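PDB 2A67: isochorismatase family protein from Enterococcus faecalis, which is of unestablished function but, as a member of the isochorismatase family, probably acts as a hydrolase. Local coordinates for residues C129-T132 / P133-S137; G142-A146 / A147-Q151. All blocks are in the same frame, centred on the assembly; numbering follows the deposited sequence.

Contact 1 (C129-T132 / P133-S137); sequences CLMT and PKTTS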
ATOM      1  N   CYS D 129       1.524  -8.219 -11.158  1.00 25.89           N
ATOM      2  CA  CYS D 129       2.809  -7.671 -10.699  1.00 26.81           C
ATOM      3  C   CYS D 129       3.801  -8.787 -10.449  1.00 26.52           C
ATOM      4  O   CYS D 129       3.405  -9.881  -9.985  1.00 24.50           O
ATOM      5  CB  CYS D 129       2.620  -6.822  -9.439  1.00 25.87           C
ATOM      6  SG  CYS D 129       1.527  -5.427  -9.828  1.00 28.60           S
ATOM      7  N   LEU D 130       5.062  -8.487 -10.790  1.00 25.32           N
ATOM      8  CA  LEU D 130       6.218  -9.394 -10.659  1.00 25.90           C
ATOM      9  C   LEU D 130       7.366  -8.632 -10.008  1.00 27.31           C
ATOM     10  O   LEU D 130       7.412  -7.437 -10.094  1.00 27.14           O
ATOM     11  CB  LEU D 130       6.700  -9.841 -12.042  1.00 25.03           C
ATOM     12  CG  LEU D 130       5.625 -10.511 -12.934  1.00 24.48           C
ATOM     13  CD1 LEU D 130       6.222 -10.680 -14.313  1.00 23.00           C
ATOM     14  CD2 LEU D 130       5.085 -11.821 -12.361  1.00 23.35           C
HETATM   15  N   MSE D 131       8.295  -9.336  -9.387  1.00 27.97           N
HETATM   16  CA  MSE D 131       9.485  -8.717  -8.856  1.00 28.34           C
HETATM   17  C   MSE D 131      10.696  -9.658  -8.889  1.00 27.79           C
HETATM   18  O   MSE D 131      10.592 -10.819  -8.523  1.00 27.36           O
HETATM   19  CB  MSE D 131       9.240  -8.329  -7.411  1.00 26.35           C
HETATM   20  CG  MSE D 131      10.412  -7.600  -6.801  1.00 29.42           C
HETATM   21 SE   MSE D 131       9.895  -6.716  -5.100  1.00 33.20          SE
HETATM   22  CE  MSE D 131       9.423  -4.934  -5.770  1.00 27.38           C
ATOM     23  N   THR D 132      11.849  -9.145  -9.279  1.00 28.05           N
ATOM     24  CA  THR D 132      13.100  -9.897  -9.139  1.00 29.15           C
ATOM     25  C   THR D 132      13.542  -9.701  -7.690  1.00 29.57           C
ATOM     26  O   THR D 132      13.602  -8.558  -7.201  1.00 30.67           O
ATOM     27  CB  THR D 132      14.158  -9.390 -10.170  1.00 27.71           C
ATOM     28  OG1 THR D 132      13.725  -9.751 -11.481  1.00 28.08           O
ATOM     29  CG2 THR D 132      15.560  -9.961  -9.927  1.00 29.85           C
ATOM     30  N   PRO D 133      13.870 -10.796  -7.002  1.00 30.64           N
ATOM     31  CA  PRO D 133      14.410 -10.669  -5.659  1.00 31.51           C
ATOM     32  C   PRO D 133      15.585  -9.684  -5.579  1.00 32.61           C
ATOM     33  O   PRO D 133      16.344  -9.559  -6.537  1.00 33.23           O
ATOM     34  CB  PRO D 133      14.897 -12.117  -5.374  1.00 32.14           C
ATOM     35  CG  PRO D 133      13.896 -12.947  -6.113  1.00 30.21           C
ATOM     36  CD  PRO D 133      13.788 -12.215  -7.422  1.00 28.93           C
ATOM     37  N   LYS D 134      15.741  -9.018  -4.437  1.00 32.86           N
ATOM     38  CA  LYS D 134      16.839  -8.070  -4.190  1.00 33.10           C
ATOM     39  C   LYS D 134      16.928  -6.889  -5.140  1.00 32.95           C
ATOM     40  O   LYS D 134      18.018  -6.509  -5.604  1.00 32.77           O
ATOM     41  CB  LYS D 134      18.175  -8.805  -4.076  1.00 33.73           C
ATOM     42  CG  LYS D 134      18.118  -9.909  -3.027  1.00 36.39           C
ATOM     43  CD  LYS D 134      19.421 -10.722  -2.978  1.00 43.26           C
ATOM     44  CE  LYS D 134      19.686 -11.147  -1.534  1.00 47.64           C
ATOM     45  NZ  LYS D 134      21.182 -11.282  -1.288  1.00 52.25           N
ATOM     46  N   THR D 135      15.772  -6.301  -5.473  1.00 31.47           N
ATOM     47  CA  THR D 135      15.817  -5.162  -6.378  1.00 29.90           C
ATOM     48  C   THR D 135      15.104  -3.952  -5.715  1.00 29.66           C
ATOM     49  O   THR D 135      14.663  -3.040  -6.383  1.00 30.30           O
ATOM     50  CB  THR D 135      15.240  -5.489  -7.800  1.00 28.78           C
ATOM     51  OG1 THR D 135      13.904  -5.980  -7.642  1.00 27.68           O
ATOM     52  CG2 THR D 135      16.168  -6.490  -8.607  1.00 27.86           C
ATOM     53  N   THR D 136      14.946  -3.990  -4.398  1.00 30.08           N
ATOM     54  CA  THR D 136      14.501  -2.768  -3.671  1.00 30.12           C
ATOM     55  C   THR D 136      15.494  -2.438  -2.569  1.00 29.78           C
ATOM     56  O   THR D 136      16.259  -3.296  -2.122  1.00 29.47           O
ATOM     57  CB  THR D 136      13.060  -2.849  -3.060  1.00 29.03           C
ATOM     58  OG1 THR D 136      13.101  -3.542  -1.811  1.00 32.49           O
ATOM     59  CG2 THR D 136      12.091  -3.544  -3.971  1.00 30.32           C
ATOM     60  N   SER D 137      15.488  -1.180  -2.128  1.00 29.08           N
ATOM     61  CA  SER D 137      16.357  -0.816  -1.017  1.00 29.35           C
ATOM     62  C   SER D 137      15.699   0.361  -0.307  1.00 28.99           C
ATOM     63  O   SER D 137      14.754   0.965  -0.835  1.00 28.27           O
ATOM     64  CB  SER D 137      17.755  -0.465  -1.524  1.00 28.25           C
ATOM     65  OG  SER D 137      18.581   0.041  -0.484  1.00 33.63           O
TER
HETATM   66  O   HOH W   1      13.252  -7.224  -4.175  1.00 24.61           O
HETATM   67  O   HOH W   2      12.202  -6.449  -9.725  1.00 25.58           O
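Thr-135 turns its hydroxyl back onto the carbonyl of Thr-132, giving OG1 as donor to O at 2.6 Å. The oxygen lies in the carbonyl plane, at a C=O...OG1 angle of 147°. With chi1 at 56°, OG1 sits between the Thr-135 backbone N and carbonyl carbon, while the methyl CG2 swings round to meet CG2 of Thr-132 at 3.8 Å. A water completes the polar link: it accepts from Thr-132 N at 2.8 Å and donates to Thr-135 OG1 at 2.7 Å. A second water accepts from Thr-135 N at 3.0 Å and returns only a weak bond to Thr-132 O. These links bridge a short break in strand 128-137, a member of the parallel sheet of this alpha/beta fold, where the chain loops out at Pro-133 and Lys-134 before it resumes its course. The close packing lies on the side facing helix 111-125. There the selenomethionine Met-131, its chain bent about the CG-SE bond, lays CE against CG2 of Thr-136 at 3.5 Å, the two side chains crossing at about a right angle, with Val-115 touching both. The hydroxyl of Thr-136 is taken up by Thr-111 and Glu-154. Packing is looser at the bulging loop: the Pro-133 ring meets Thr-132 CG2 only with its CD, at 3.8 Å, and Lys-134, whose CB points away, is exposed to solvent.

Contact 2 (G142-A146 / A147-Q151); sequences GHLTA and AQIIQ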
ATOM      1  N   GLY D 142      15.779   4.611  12.127  1.00 40.06           N
ATOM      2  CA  GLY D 142      15.836   4.977  13.551  1.00 40.03           C
ATOM      3  C   GLY D 142      14.996   4.061  14.432  1.00 39.77           C
ATOM      4  O   GLY D 142      15.128   4.069  15.647  1.00 39.74           O
ATOM      5  N   HIS D 143      14.111   3.269  13.839  1.00 38.87           N
ATOM      6  CA  HIS D 143      13.385   2.243  14.618  1.00 38.72           C
ATOM      7  C   HIS D 143      13.687   0.808  14.137  1.00 37.50           C
ATOM      8  O   HIS D 143      13.677  -0.138  14.914  1.00 37.66           O
ATOM      9  CB  HIS D 143      11.874   2.492  14.581  1.00 40.01           C
ATOM     10  CG  HIS D 143      11.458   3.824  15.138  1.00 42.81           C
ATOM     11  ND1 HIS D 143      11.060   3.996  16.452  1.00 45.94           N
ATOM     12  CD2 HIS D 143      11.365   5.044  14.555  1.00 44.64           C
ATOM     13  CE1 HIS D 143      10.756   5.264  16.658  1.00 45.87           C
ATOM     14  NE2 HIS D 143      10.931   5.923  15.524  1.00 48.31           N
ATOM     15  N   LEU D 144      13.939   0.660  12.842  1.00 35.65           N
ATOM     16  CA  LEU D 144      14.147  -0.630  12.217  1.00 34.03           C
ATOM     17  C   LEU D 144      15.285  -0.448  11.237  1.00 33.77           C
ATOM     18  O   LEU D 144      15.454   0.634  10.697  1.00 34.18           O
ATOM     19  CB  LEU D 144      12.877  -1.020  11.441  1.00 34.08           C
ATOM     20  CG  LEU D 144      11.807  -2.044  11.855  1.00 35.04           C
ATOM     21  CD1 LEU D 144      11.689  -2.349  13.312  1.00 32.54           C
ATOM     22  CD2 LEU D 144      10.404  -1.738  11.214  1.00 32.74           C
ATOM     23  N   THR D 145      16.089  -1.484  11.016  1.00 32.35           N
ATOM     24  CA  THR D 145      17.158  -1.379  10.010  1.00 32.13           C
ATOM     25  C   THR D 145      16.533  -1.528   8.626  1.00 31.89           C
ATOM     26  O   THR D 145      15.418  -2.039   8.520  1.00 31.31           O
ATOM     27  CB  THR D 145      18.175  -2.517  10.157  1.00 32.18           C
ATOM     28  OG1 THR D 145      17.488  -3.778  10.072  1.00 29.19           O
ATOM     29  CG2 THR D 145      18.923  -2.415  11.502  1.00 31.43           C
ATOM     30  N   ALA D 146      17.256  -1.110   7.586  1.00 32.12           N
ATOM     31  CA  ALA D 146      16.857  -1.336   6.191  1.00 32.24           C
ATOM     32  C   ALA D 146      16.557  -2.800   5.940  1.00 32.03           C
ATOM     33  O   ALA D 146      15.544  -3.111   5.327  1.00 30.48           O
ATOM     34  CB  ALA D 146      17.930  -0.885   5.250  1.00 32.83           C
ATOM     35  N   ALA D 147      17.422  -3.683   6.449  1.00 31.45           N
ATOM     36  CA  ALA D 147      17.230  -5.143   6.336  1.00 31.29           C
ATOM     37  C   ALA D 147      15.862  -5.635   6.896  1.00 30.96           C
ATOM     38  O   ALA D 147      15.182  -6.453   6.287  1.00 29.94           O
ATOM     39  CB  ALA D 147      18.382  -5.873   7.009  1.00 31.22           C
ATOM     40  N   GLN D 148      15.455  -5.119   8.054  1.00 30.34           N
ATOM     41  CA  GLN D 148      14.194  -5.520   8.686  1.00 29.26           C
ATOM     42  C   GLN D 148      12.987  -4.992   7.916  1.00 29.41           C
ATOM     43  O   GLN D 148      11.960  -5.695   7.777  1.00 29.00           O
ATOM     44  CB  GLN D 148      14.118  -4.960  10.116  1.00 29.75           C
ATOM     45  CG  GLN D 148      15.060  -5.575  11.132  1.00 29.39           C
ATOM     46  CD  GLN D 148      14.894  -4.917  12.479  1.00 29.01           C
ATOM     47  OE1 GLN D 148      15.228  -3.748  12.648  1.00 31.18           O
ATOM     48  NE2 GLN D 148      14.337  -5.640  13.430  1.00 27.84           N
ATOM     49  N   ILE D 149      13.107  -3.750   7.440  1.00 29.06           N
ATOM     50  CA  ILE D 149      12.064  -3.100   6.613  1.00 29.16           C
ATOM     51  C   ILE D 149      11.852  -3.848   5.296  1.00 29.85           C
ATOM     52  O   ILE D 149      10.706  -4.114   4.902  1.00 29.94           O
ATOM     53  CB  ILE D 149      12.363  -1.607   6.306  1.00 29.74           C
ATOM     54  CG1 ILE D 149      12.448  -0.775   7.606  1.00 29.77           C
ATOM     55  CG2 ILE D 149      11.264  -1.026   5.318  1.00 27.82           C
ATOM     56  CD1 ILE D 149      13.176   0.562   7.404  1.00 27.78           C
ATOM     57  N   ILE D 150      12.963  -4.166   4.627  1.00 30.53           N
ATOM     58  CA  ILE D 150      12.944  -4.955   3.400  1.00 30.49           C
ATOM     59  C   ILE D 150      12.334  -6.325   3.610  1.00 31.61           C
ATOM     60  O   ILE D 150      11.470  -6.736   2.830  1.00 31.83           O
ATOM     61  CB  ILE D 150      14.335  -5.070   2.769  1.00 30.82           C
ATOM     62  CG1 ILE D 150      14.724  -3.742   2.127  1.00 28.57           C
ATOM     63  CG2 ILE D 150      14.334  -6.157   1.664  1.00 30.06           C
ATOM     64  CD1 ILE D 150      16.203  -3.531   1.963  1.00 28.75           C
ATOM     65  N   GLN D 151      12.791  -7.049   4.631  1.00 31.45           N
ATOM     66  CA  GLN D 151      12.203  -8.347   4.978  1.00 33.76           C
ATOM     67  C   GLN D 151      10.666  -8.259   5.183  1.00 31.94           C
ATOM     68  O   GLN D 151       9.866  -9.057   4.636  1.00 30.54           O
ATOM     69  CB  GLN D 151      12.922  -8.900   6.219  1.00 33.75           C
ATOM     70  CG  GLN D 151      12.358 -10.150   6.840  1.00 37.98           C
ATOM     71  CD  GLN D 151      13.087 -10.517   8.176  1.00 40.57           C
ATOM     72  OE1 GLN D 151      13.113  -9.734   9.172  1.00 44.41           O
ATOM     73  NE2 GLN D 151      13.704 -11.732   8.187  1.00 48.88           N
TER
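A capping box opens helix 146-157, with Thr-145 at the N-cap and Gln-148 three residues on. The two exchange backbone-to-side-chain bonds: Gln-148 N donates to Thr-145 OG1 at 3.2 Å, and Thr-145 N donates to Gln-148 OE1 at 2.9 Å. The second is nearly straight at the hydrogen, 163°, and falls on a lone pair of OE1 in the amide plane. Holding chi1 of Thr-145 at 56° turns OG1 over the first turn, where it also touches Gln-148 CG at 3.2 Å. The Gln-148 chain runs extended past CG and crosses the Thr-145 side chain at about a right angle. In the Rossmann-like alpha/beta fold of this family, the helix follows strand 128-137 and leads on to 163-164; the cap gives an acceptor to the Gln-148 amide in its first turn, and Asp-140, just upstream, takes the Ala-146 N-H. Ordinary helical bonding then takes over, Ile-149 N to Thr-145 O at 3.1 Å and Ile-150 N to Ala-146 O at 2.9 Å. Next to the box, Leu-144 sets CB against Ile-149 CG1 at 3.9 Å. Across the dimer interface Leu-144 and Gln-148 each pack on the other residue in the second subunit.

Overall arrangement
Contact 1 and contact 2 follow one another along the chain, their centres about 16 Å apart, and both belong to the beta-alpha-beta unit formed by strand 128-137, helix 146-157 and strand 163-164. Contact 1 handles an interruption within the strand, about 8 Å from the chain's centre; contact 2, about 18 Å from that centre, starts the helix after the intervening loop. They nevertheless meet: Ile-150 of the helix sets CD1 on Ser-137 CA at 4.0 Å, so the end of the strand packs against the start of the helix. The pair illustrates how one crossover runs from the interior of the sheet to a surface shared with the second subunit.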